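Local coordinates for protein KauB (Pseudomonas aeruginosa PAO1, PDB 6B4R) that probably oxidises aminoaldehydes and a broad range of other aldehydes to the corresponding acids, with NAD(P)+ as the electron acceptor, at residues A[35-40]-A[221-226]; A[46-51]-A[105-110]; A[193-198]-A[343-348]. All blocks are in the same frame, centred on the assembly; numbering follows the deposited sequence.

The three contacts converge on one potassium ion and its coordinated water. Interaction 1 supplies the carbonyl of Leu40, interaction 2 the carbonyl and carboxylate of Asp108, and interaction 3 the carbonyl of Lys195. Their centres lie about 13 Å (1 and 2), 11 Å (1 and 3) and 8 Å (2 and 3) apart. Strands 36-40 and 47-52 pair in a two-stranded antiparallel sheet, which joins interactions 1 and 2. Along the chain, interaction 2 is nested inside the loop closed by interaction 1, interaction 3 begins after interaction 2 closes, and interactions 1 and 3 alternate. The cation thus ties together segments remote in sequence, away from the pocket that holds the TOE ligand.

Interaction 1. Residues A[35-40]-A[221-226]; sequences ETFDCL and PGYGHT. With K (potassium ion), chain G.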
loop_
_atom_site.group_PDB
_atom_site.type_symbol
_atom_site.label_atom_id
_atom_site.label_comp_id
_atom_site.label_asym_id
_atom_site.label_seq_id
_atom_site.Cartn_x
_atom_site.Cartn_y
_atom_site.Cartn_z
ATOM N N GLU A 35 -16.459 -27.693 38.395
ATOM C CA GLU A 35 -16.516 -26.535 39.280
ATOM C C GLU A 35 -17.067 -25.302 38.571
ATOM O O GLU A 35 -16.863 -25.112 37.371
ATOM C CB GLU A 35 -15.135 -26.243 39.874
ATOM C CG GLU A 35 -14.747 -27.196 40.994
ATOM C CD GLU A 35 -13.248 -27.282 41.203
ATOM O OE1 GLU A 35 -12.623 -26.245 41.517
ATOM O OE2 GLU A 35 -12.693 -28.391 41.049
ATOM N N THR A 36 -17.781 -24.475 39.327
ATOM C CA THR A 36 -18.375 -23.259 38.793
ATOM C C THR A 36 -18.146 -22.112 39.764
ATOM O O THR A 36 -17.729 -22.328 40.901
ATOM C CB THR A 36 -19.898 -23.415 38.583
ATOM O OG1 THR A 36 -20.531 -23.708 39.835
ATOM C CG2 THR A 36 -20.202 -24.529 37.591
ATOM N N PHE A 37 -18.415 -20.891 39.311
ATOM C CA PHE A 37 -18.422 -19.732 40.201
ATOM C C PHE A 37 -19.726 -18.955 40.045
ATOM O O PHE A 37 -20.386 -19.043 39.011
ATOM C CB PHE A 37 -17.199 -18.831 39.970
ATOM C CG PHE A 37 -17.112 -18.252 38.584
ATOM C CD1 PHE A 37 -16.453 -18.933 37.572
ATOM C CD2 PHE A 37 -17.673 -17.018 38.297
ATOM C CE1 PHE A 37 -16.366 -18.398 36.299
ATOM C CE2 PHE A 37 -17.590 -16.480 37.026
ATOM C CZ PHE A 37 -16.935 -17.170 36.026
ATOM N N ASP A 38 -20.101 -18.205 41.075
ATOM C CA ASP A 38 -21.352 -17.456 41.047
ATOM C C ASP A 38 -21.198 -16.119 40.331
ATOM O O ASP A 38 -20.454 -15.245 40.775
ATOM C CB ASP A 38 -21.890 -17.237 42.463
ATOM C CG ASP A 38 -22.277 -18.534 43.146
ATOM O OD1 ASP A 38 -22.569 -19.521 42.438
ATOM O OD2 ASP A 38 -22.293 -18.566 44.395
ATOM N N CYS A 39 -21.907 -15.971 39.219
ATOM C CA CYS A 39 -21.922 -14.718 38.483
ATOM C C CYS A 39 -22.944 -13.777 39.114
ATOM O O CYS A 39 -24.147 -14.016 39.034
ATOM C CB CYS A 39 -22.267 -14.974 37.015
ATOM S SG CYS A 39 -22.049 -13.552 35.925
ATOM N N LEU A 40 -22.462 -12.715 39.754
ATOM C CA LEU A 40 -23.345 -11.767 40.427
ATOM C C LEU A 40 -23.433 -10.445 39.668
ATOM O O LEU A 40 -22.574 -10.132 38.847
ATOM C CB LEU A 40 -22.880 -11.522 41.863
ATOM C CG LEU A 40 -22.730 -12.766 42.744
ATOM C CD1 LEU A 40 -22.396 -12.369 44.170
ATOM C CD2 LEU A 40 -23.989 -13.618 42.701
ATOM N N PRO A 221 -14.770 -19.711 30.061
ATOM C CA PRO A 221 -14.918 -18.805 31.204
ATOM C C PRO A 221 -14.141 -19.319 32.416
ATOM O O PRO A 221 -13.889 -20.521 32.521
ATOM C CB PRO A 221 -16.422 -18.833 31.476
ATOM C CG PRO A 221 -16.871 -20.163 30.978
ATOM C CD PRO A 221 -15.998 -20.482 29.795
ATOM N N GLY A 222 -13.759 -18.414 33.313
ATOM C CA GLY A 222 -12.976 -18.780 34.478
ATOM C C GLY A 222 -12.059 -17.661 34.936
ATOM O O GLY A 222 -12.217 -16.511 34.527
ATOM N N TYR A 223 -11.096 -17.996 35.787
ATOM C CA TYR A 223 -10.185 -16.995 36.331
ATOM C C TYR A 223 -8.918 -16.877 35.494
ATOM O O TYR A 223 -8.527 -17.817 34.802
ATOM C CB TYR A 223 -9.839 -17.310 37.788
ATOM C CG TYR A 223 -11.044 -17.340 38.701
ATOM C CD1 TYR A 223 -11.535 -16.175 39.276
ATOM C CD2 TYR A 223 -11.693 -18.534 38.984
ATOM C CE1 TYR A 223 -12.639 -16.200 40.109
ATOM C CE2 TYR A 223 -12.796 -18.567 39.814
ATOM C CZ TYR A 223 -13.265 -17.399 40.373
ATOM O OH TYR A 223 -14.363 -17.430 41.201
ATOM N N GLY A 224 -8.282 -15.714 35.562
ATOM C CA GLY A 224 -7.072 -15.466 34.802
ATOM C C GLY A 224 -5.883 -16.251 35.320
ATOM O O GLY A 224 -4.997 -16.627 34.553
ATOM N N HIS A 225 -5.869 -16.508 36.624
ATOM C CA HIS A 225 -4.747 -17.199 37.254
ATOM C C HIS A 225 -4.838 -18.716 37.101
ATOM O O HIS A 225 -3.969 -19.446 37.574
ATOM C CB HIS A 225 -4.635 -16.813 38.732
ATOM C CG HIS A 225 -5.868 -17.104 39.531
ATOM N ND1 HIS A 225 -6.194 -18.372 39.962
ATOM C CD2 HIS A 225 -6.853 -16.290 39.978
ATOM C CE1 HIS A 225 -7.328 -18.328 40.638
ATOM N NE2 HIS A 225 -7.749 -17.075 40.663
ATOM N N THR A 226 -5.892 -19.185 36.440
ATOM C CA THR A 226 -6.058 -20.611 36.186
ATOM C C THR A 226 -6.033 -20.905 34.688
ATOM O O THR A 226 -4.982 -21.211 34.126
ATOM C CB THR A 226 -7.369 -21.150 36.792
ATOM O OG1 THR A 226 -8.483 -20.429 36.253
ATOM C CG2 THR A 226 -7.363 -20.994 38.303
HETATM K K K G . -20.627 -10.219 36.950
HETATM O O HOH W 1 -19.077 -12.605 37.394
#
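At the edge of the two-stranded antiparallel sheet that leads to the potassium site, Phe37 packs against Gly222 and Tyr223, on the loop that enters helix 224-233. Two spots on Phe37 make the contact: its CB carbon, reached by the phenol oxygen, and the ring atom CE1, which lies 3.9 Å from Gly222 CA. Tyr223 OH approaches Phe37 CB to 3.4 Å. The two side chains run past one another in opposite directions, and their rings are tilted by 50° with centroids 5.4 Å apart, an oblique pairing. The first torsion of Phe37 sets CG between the backbone N and the carbonyl carbon (chi1 61°), and from there CE1 reaches the glycine. Gly222 has backbone angles at which a side chain would press on the carbonyl O of Pro221.

Tyr223 also occupies the N-cap position of the helix. Its carbonyl receives Thr226 OG1 at 3.0 Å from Tyr223 O, with the donor 43° out of the carbonyl plane. The backbone of Phe37 pairs with Val51 of strand 47-52, and Tyr223 also touches Ser53 and Glu194. Three residues on from Phe37, Leu40 O binds the potassium ion at 2.7 Å.

The chemistry of the contact is therefore apolar and aromatic, with a phenol oxygen resting on carbon. Van der Waals and aromatic contact alone join the strand, which carries a cation ligand, to the loop leading into helix 224-233.

Interaction 2. Residues A[46-51]-A[105-110]; sequences RFLAKV and ETLDMG. With K (potassium ion), chain G.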
loop_
_atom_site.group_PDB
_atom_site.type_symbol
_atom_site.label_atom_id
_atom_site.label_comp_id
_atom_site.label_asym_id
_atom_site.label_seq_id
_atom_site.Cartn_x
_atom_site.Cartn_y
_atom_site.Cartn_z
ATOM N N ARG A 46 -27.748 -9.190 42.803
ATOM C CA ARG A 46 -28.521 -10.391 42.503
ATOM C C ARG A 46 -27.674 -11.496 41.878
ATOM O O ARG A 46 -26.643 -11.234 41.257
ATOM C CB ARG A 46 -29.685 -10.057 41.569
ATOM C CG ARG A 46 -29.267 -9.836 40.125
ATOM C CD ARG A 46 -30.464 -9.582 39.228
ATOM N NE ARG A 46 -31.094 -8.295 39.499
ATOM C CZ ARG A 46 -32.118 -7.810 38.808
ATOM N NH1 ARG A 46 -32.629 -8.508 37.802
ATOM N NH2 ARG A 46 -32.632 -6.626 39.120
ATOM N N PHE A 47 -28.119 -12.735 42.053
ATOM C CA PHE A 47 -27.487 -13.878 41.413
ATOM C C PHE A 47 -27.942 -13.965 39.962
ATOM O O PHE A 47 -29.122 -13.778 39.666
ATOM C CB PHE A 47 -27.852 -15.164 42.159
ATOM C CG PHE A 47 -27.415 -16.419 41.458
ATOM C CD1 PHE A 47 -26.108 -16.863 41.556
ATOM C CD2 PHE A 47 -28.317 -17.159 40.710
ATOM C CE1 PHE A 47 -25.706 -18.018 40.918
ATOM C CE2 PHE A 47 -27.919 -18.316 40.067
ATOM C CZ PHE A 47 -26.613 -18.747 40.174
ATOM N N LEU A 48 -27.007 -14.245 39.060
ATOM C CA LEU A 48 -27.330 -14.322 37.638
ATOM C C LEU A 48 -27.312 -15.761 37.126
ATOM O O LEU A 48 -28.312 -16.253 36.603
ATOM C CB LEU A 48 -26.376 -13.450 36.815
ATOM C CG LEU A 48 -26.385 -11.945 37.097
ATOM C CD1 LEU A 48 -25.259 -11.252 36.342
ATOM C CD2 LEU A 48 -27.732 -11.328 36.740
ATOM N N ALA A 49 -26.172 -16.427 37.280
ATOM C CA ALA A 49 -26.016 -17.806 36.827
ATOM C C ALA A 49 -24.756 -18.440 37.404
ATOM O O ALA A 49 -23.858 -17.742 37.877
ATOM C CB ALA A 49 -25.983 -17.868 35.304
ATOM N N LYS A 50 -24.695 -19.765 37.368
ATOM C CA LYS A 50 -23.473 -20.473 37.716
ATOM C C LYS A 50 -22.639 -20.672 36.460
ATOM O O LYS A 50 -23.031 -21.400 35.547
ATOM C CB LYS A 50 -23.776 -21.816 38.379
ATOM C CG LYS A 50 -24.242 -21.700 39.819
ATOM C CD LYS A 50 -24.230 -23.055 40.509
ATOM C CE LYS A 50 -24.705 -22.945 41.949
ATOM N NZ LYS A 50 -23.854 -22.024 42.752
ATOM N N VAL A 51 -21.492 -20.007 36.417
ATOM C CA VAL A 51 -20.637 -20.045 35.243
ATOM C C VAL A 51 -19.484 -21.019 35.445
ATOM O O VAL A 51 -18.868 -21.053 36.510
ATOM C CB VAL A 51 -20.091 -18.642 34.905
ATOM C CG1 VAL A 51 -19.304 -18.670 33.609
ATOM C CG2 VAL A 51 -21.233 -17.645 34.800
ATOM N N GLU A 105 -24.991 -7.775 29.022
ATOM C CA GLU A 105 -23.909 -6.845 29.338
ATOM C C GLU A 105 -24.183 -6.069 30.623
ATOM O O GLU A 105 -23.383 -6.090 31.560
ATOM C CB GLU A 105 -23.711 -5.855 28.189
ATOM C CG GLU A 105 -22.860 -6.378 27.049
ATOM C CD GLU A 105 -21.396 -6.454 27.420
ATOM O OE1 GLU A 105 -20.981 -5.695 28.319
ATOM O OE2 GLU A 105 -20.663 -7.266 26.815
ATOM N N THR A 106 -25.323 -5.384 30.645
ATOM C CA THR A 106 -25.732 -4.538 31.762
ATOM C C THR A 106 -25.827 -5.291 33.088
ATOM O O THR A 106 -25.323 -4.829 34.113
ATOM C CB THR A 106 -27.088 -3.880 31.463
ATOM O OG1 THR A 106 -26.924 -2.913 30.418
ATOM C CG2 THR A 106 -27.645 -3.197 32.699
ATOM N N LEU A 107 -26.478 -6.449 33.066
ATOM C CA LEU A 107 -26.600 -7.274 34.261
ATOM C C LEU A 107 -25.234 -7.767 34.733
ATOM O O LEU A 107 -24.968 -7.830 35.931
ATOM C CB LEU A 107 -27.532 -8.462 34.002
ATOM C CG LEU A 107 -29.007 -8.124 33.783
ATOM C CD1 LEU A 107 -29.814 -9.380 33.490
ATOM C CD2 LEU A 107 -29.570 -7.390 34.989
ATOM N N ASP A 108 -24.367 -8.103 33.784
ATOM C CA ASP A 108 -23.060 -8.664 34.105
ATOM C C ASP A 108 -22.120 -7.666 34.787
ATOM O O ASP A 108 -21.648 -7.912 35.896
ATOM C CB ASP A 108 -22.397 -9.215 32.842
ATOM C CG ASP A 108 -21.632 -10.495 33.096
ATOM O OD1 ASP A 108 -21.304 -10.772 34.267
ATOM O OD2 ASP A 108 -21.351 -11.222 32.119
ATOM N N MET A 109 -21.850 -6.541 34.130
ATOM C CA MET A 109 -20.821 -5.623 34.619
ATOM C C MET A 109 -21.310 -4.214 34.978
ATOM O O MET A 109 -20.528 -3.385 35.436
ATOM C CB MET A 109 -19.623 -5.577 33.656
ATOM C CG MET A 109 -19.985 -5.416 32.185
ATOM S SD MET A 109 -20.519 -3.741 31.797
ATOM C CE MET A 109 -19.076 -2.801 32.301
ATOM N N GLY A 110 -22.596 -3.946 34.766
ATOM C CA GLY A 110 -23.228 -2.771 35.345
ATOM C C GLY A 110 -23.366 -1.497 34.526
ATOM O O GLY A 110 -23.872 -0.495 35.035
HETATM K K K G . -20.627 -10.219 36.950
HETATM O O HOH W 1 -19.077 -12.605 37.394
#
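Leu48 packs against Leu107 and Asp108 in the last turn of helix 98-109, and the unusual feature is that Asp108 gives a potassium ion both its backbone O and its carboxylate OD1. One methyl of the leucine faces the main chain, with Leu48 CD1 3.5 Å from Leu107 O. The other meets a side chain, Leu48 CD2 lying 4.0 Å from Leu107 CB, and the two leucines cross obliquely. With its first torsion near -62°, Leu48 sends CG away from its own carbonyl carbon and spreads both methyls over the helix. CD1 reaches one residue further, to 4.1 Å from Asp108 CA. At the margin, Arg46 NH1 comes only within 4.3 Å of Leu107 CD2, while the charge of the arginine is met by Asp44. Leu48 and Ala49 both make backbone hydrogen bonds with Cys39 of the neighbouring strand, and the psi of -58° at Leu48 fits a classic beta bulge, placed at the residue that touches the helix.

Beside this apolar patch, the backbone O of Asp108 lies 2.7 Å from the potassium ion. Asp108 OD1 binds it as well, at 2.8 Å; Leu40 O, Lys195 O and a water make up the rest of the site. The remaining carboxylate oxygen, OD2, accepts from the backbone N of Leu198 at the start of helix 198-210. Leu107 O, under the leucine methyl, accepts from Ser41 OG, so the carbonyl has a polar partner as well.

Contact between strand and helix is thus carried largely by the methyls of Leu48, with no polar bond between the two segments. OD1 on the ion and OD2 on the backbone N of Leu198 set the carboxylate's rotation, and the adjacent cation and helix start would probably favour its anionic form.

Interaction 3. Residues A[193-198]-A[343-348]; sequences SEKSPL and ALVDTQ. With K (potassium ion), chain G.
Lys195 crosses Val345 and Asp346 at about a right angle. Its CB lies 3.8 Å from Val345 CG2, and its CG 4.1 Å from Asp346 OD1. Further out, CD has Val345 CG1 at 4.0 Å and Asp346 OD1 at 3.7 Å. With chi2 and chi3 both extended, the chain runs straight until the bend at chi4 (-62°) turns the amine aside. On the way, CE passes 3.4 Å from Asp346 OD1. The amine then forms a salt bridge, Lys195 NZ to Asp346 OD1, modelled at 2.4 Å, a doubtfully short length at this resolution; Gln348 OE1 lies 3.6 Å from the same NZ.

The lysine sits in a type I turn from Ser193 to Ser196; Ser193 OG accepts from Lys195 N in an ST turn. This loop follows strand 187-191 of the sheet in what is probably the coenzyme-binding domain, whereas 343-348 leads into helix 347-362 beside the second sheet, so the contact probably joins the coenzyme-binding and catalytic domains. The backbone of the turn faces the cation: Lys195 O binds the potassium ion at 2.9 Å, and Glu194 O accepts from its water. Asp346, the N-cap of helix 347-362, divides its carboxylate, OD1 taking the lysine and OD2 the backbone N of Gln349.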
loop_
_atom_site.group_PDB
_atom_site.type_symbol
_atom_site.label_atom_id
_atom_site.label_comp_id
_atom_site.label_asym_id
_atom_site.label_seq_id
_atom_site.Cartn_x
_atom_site.Cartn_y
_atom_site.Cartn_z
ATOM N N SER A 193 -13.291 -12.199 30.940
ATOM C CA SER A 193 -13.029 -11.891 32.339
ATOM C C SER A 193 -14.029 -12.615 33.231
ATOM O O SER A 193 -15.177 -12.823 32.841
ATOM C CB SER A 193 -13.116 -10.385 32.577
ATOM O OG SER A 193 -13.172 -10.091 33.960
ATOM N N GLU A 194 -13.595 -12.991 34.429
ATOM C CA GLU A 194 -14.480 -13.657 35.380
ATOM C C GLU A 194 -15.506 -12.679 35.946
ATOM O O GLU A 194 -16.447 -13.078 36.632
ATOM C CB GLU A 194 -13.684 -14.306 36.517
ATOM C CG GLU A 194 -12.969 -13.323 37.433
ATOM C CD GLU A 194 -11.639 -12.857 36.873
ATOM O OE1 GLU A 194 -11.180 -13.430 35.862
ATOM O OE2 GLU A 194 -11.052 -11.916 37.446
ATOM N N LYS A 195 -15.316 -11.396 35.657
ATOM C CA LYS A 195 -16.257 -10.367 36.076
ATOM C C LYS A 195 -17.370 -10.165 35.050
ATOM O O LYS A 195 -18.340 -9.458 35.323
ATOM C CB LYS A 195 -15.530 -9.043 36.313
ATOM C CG LYS A 195 -14.485 -9.079 37.418
ATOM C CD LYS A 195 -13.859 -7.702 37.604
ATOM C CE LYS A 195 -12.728 -7.727 38.620
ATOM N NZ LYS A 195 -13.200 -8.127 39.974
ATOM N N SER A 196 -17.234 -10.782 33.877
ATOM C CA SER A 196 -18.226 -10.620 32.812
ATOM C C SER A 196 -18.108 -11.671 31.707
ATOM O O SER A 196 -17.636 -11.369 30.612
ATOM C CB SER A 196 -18.108 -9.225 32.194
ATOM O OG SER A 196 -16.810 -9.021 31.664
ATOM N N PRO A 197 -18.548 -12.907 31.984
ATOM C CA PRO A 197 -18.388 -13.990 31.009
ATOM C C PRO A 197 -19.604 -14.226 30.102
ATOM O O PRO A 197 -19.464 -14.880 29.068
ATOM C CB PRO A 197 -18.172 -15.208 31.907
ATOM C CG PRO A 197 -19.016 -14.914 33.112
ATOM C CD PRO A 197 -19.020 -13.407 33.289
ATOM N N LEU A 198 -20.764 -13.692 30.475
ATOM C CA LEU A 198 -22.031 -14.073 29.845
ATOM C C LEU A 198 -22.138 -13.833 28.327
ATOM O O LEU A 198 -22.573 -14.721 27.592
ATOM C CB LEU A 198 -23.209 -13.423 30.579
ATOM C CG LEU A 198 -23.271 -13.704 32.086
ATOM C CD1 LEU A 198 -24.525 -13.106 32.710
ATOM C CD2 LEU A 198 -23.171 -15.198 32.381
ATOM N N ALA A 343 -23.286 1.303 37.261
ATOM C CA ALA A 343 -22.593 0.844 38.457
ATOM C C ALA A 343 -21.171 0.403 38.135
ATOM O O ALA A 343 -20.866 0.047 36.997
ATOM C CB ALA A 343 -23.363 -0.310 39.091
ATOM N N LEU A 344 -20.305 0.430 39.144
ATOM C CA LEU A 344 -18.967 -0.133 39.020
ATOM C C LEU A 344 -19.093 -1.649 38.990
ATOM O O LEU A 344 -20.068 -2.195 39.496
ATOM C CB LEU A 344 -18.081 0.315 40.182
ATOM C CG LEU A 344 -17.850 1.825 40.286
ATOM C CD1 LEU A 344 -16.908 2.157 41.431
ATOM C CD2 LEU A 344 -17.311 2.370 38.974
ATOM N N VAL A 345 -18.108 -2.329 38.409
ATOM C CA VAL A 345 -18.228 -3.760 38.123
ATOM C C VAL A 345 -18.458 -4.645 39.364
ATOM O O VAL A 345 -19.228 -5.604 39.306
ATOM C CB VAL A 345 -17.032 -4.278 37.280
ATOM C CG1 VAL A 345 -15.729 -4.181 38.065
ATOM C CG2 VAL A 345 -17.286 -5.703 36.800
ATOM N N ASP A 346 -17.808 -4.319 40.479
ATOM C CA ASP A 346 -17.998 -5.077 41.719
ATOM C C ASP A 346 -17.601 -4.291 42.970
ATOM O O ASP A 346 -17.259 -3.111 42.892
ATOM C CB ASP A 346 -17.271 -6.432 41.669
ATOM C CG ASP A 346 -15.773 -6.299 41.410
ATOM O OD1 ASP A 346 -15.158 -7.304 40.996
ATOM O OD2 ASP A 346 -15.208 -5.205 41.620
ATOM N N THR A 347 -17.649 -4.957 44.120
ATOM C CA THR A 347 -17.304 -4.330 45.393
ATOM C C THR A 347 -15.818 -3.979 45.458
ATOM O O THR A 347 -15.443 -2.903 45.928
ATOM C CB THR A 347 -17.676 -5.239 46.587
ATOM O OG1 THR A 347 -19.092 -5.452 46.605
ATOM C CG2 THR A 347 -17.250 -4.603 47.903
ATOM N N GLN A 348 -14.981 -4.893 44.974
ATOM C CA GLN A 348 -13.533 -4.703 44.968
ATOM C C GLN A 348 -13.121 -3.467 44.172
ATOM O O GLN A 348 -12.270 -2.690 44.607
ATOM C CB GLN A 348 -12.839 -5.939 44.396
ATOM C CG GLN A 348 -11.328 -5.813 44.300
ATOM C CD GLN A 348 -10.686 -6.996 43.602
ATOM O OE1 GLN A 348 -11.376 -7.893 43.116
ATOM N NE2 GLN A 348 -9.359 -7.003 43.547
HETATM K K K G . -20.627 -10.219 36.950
HETATM O O HOH W 1 -19.077 -12.605 37.394
#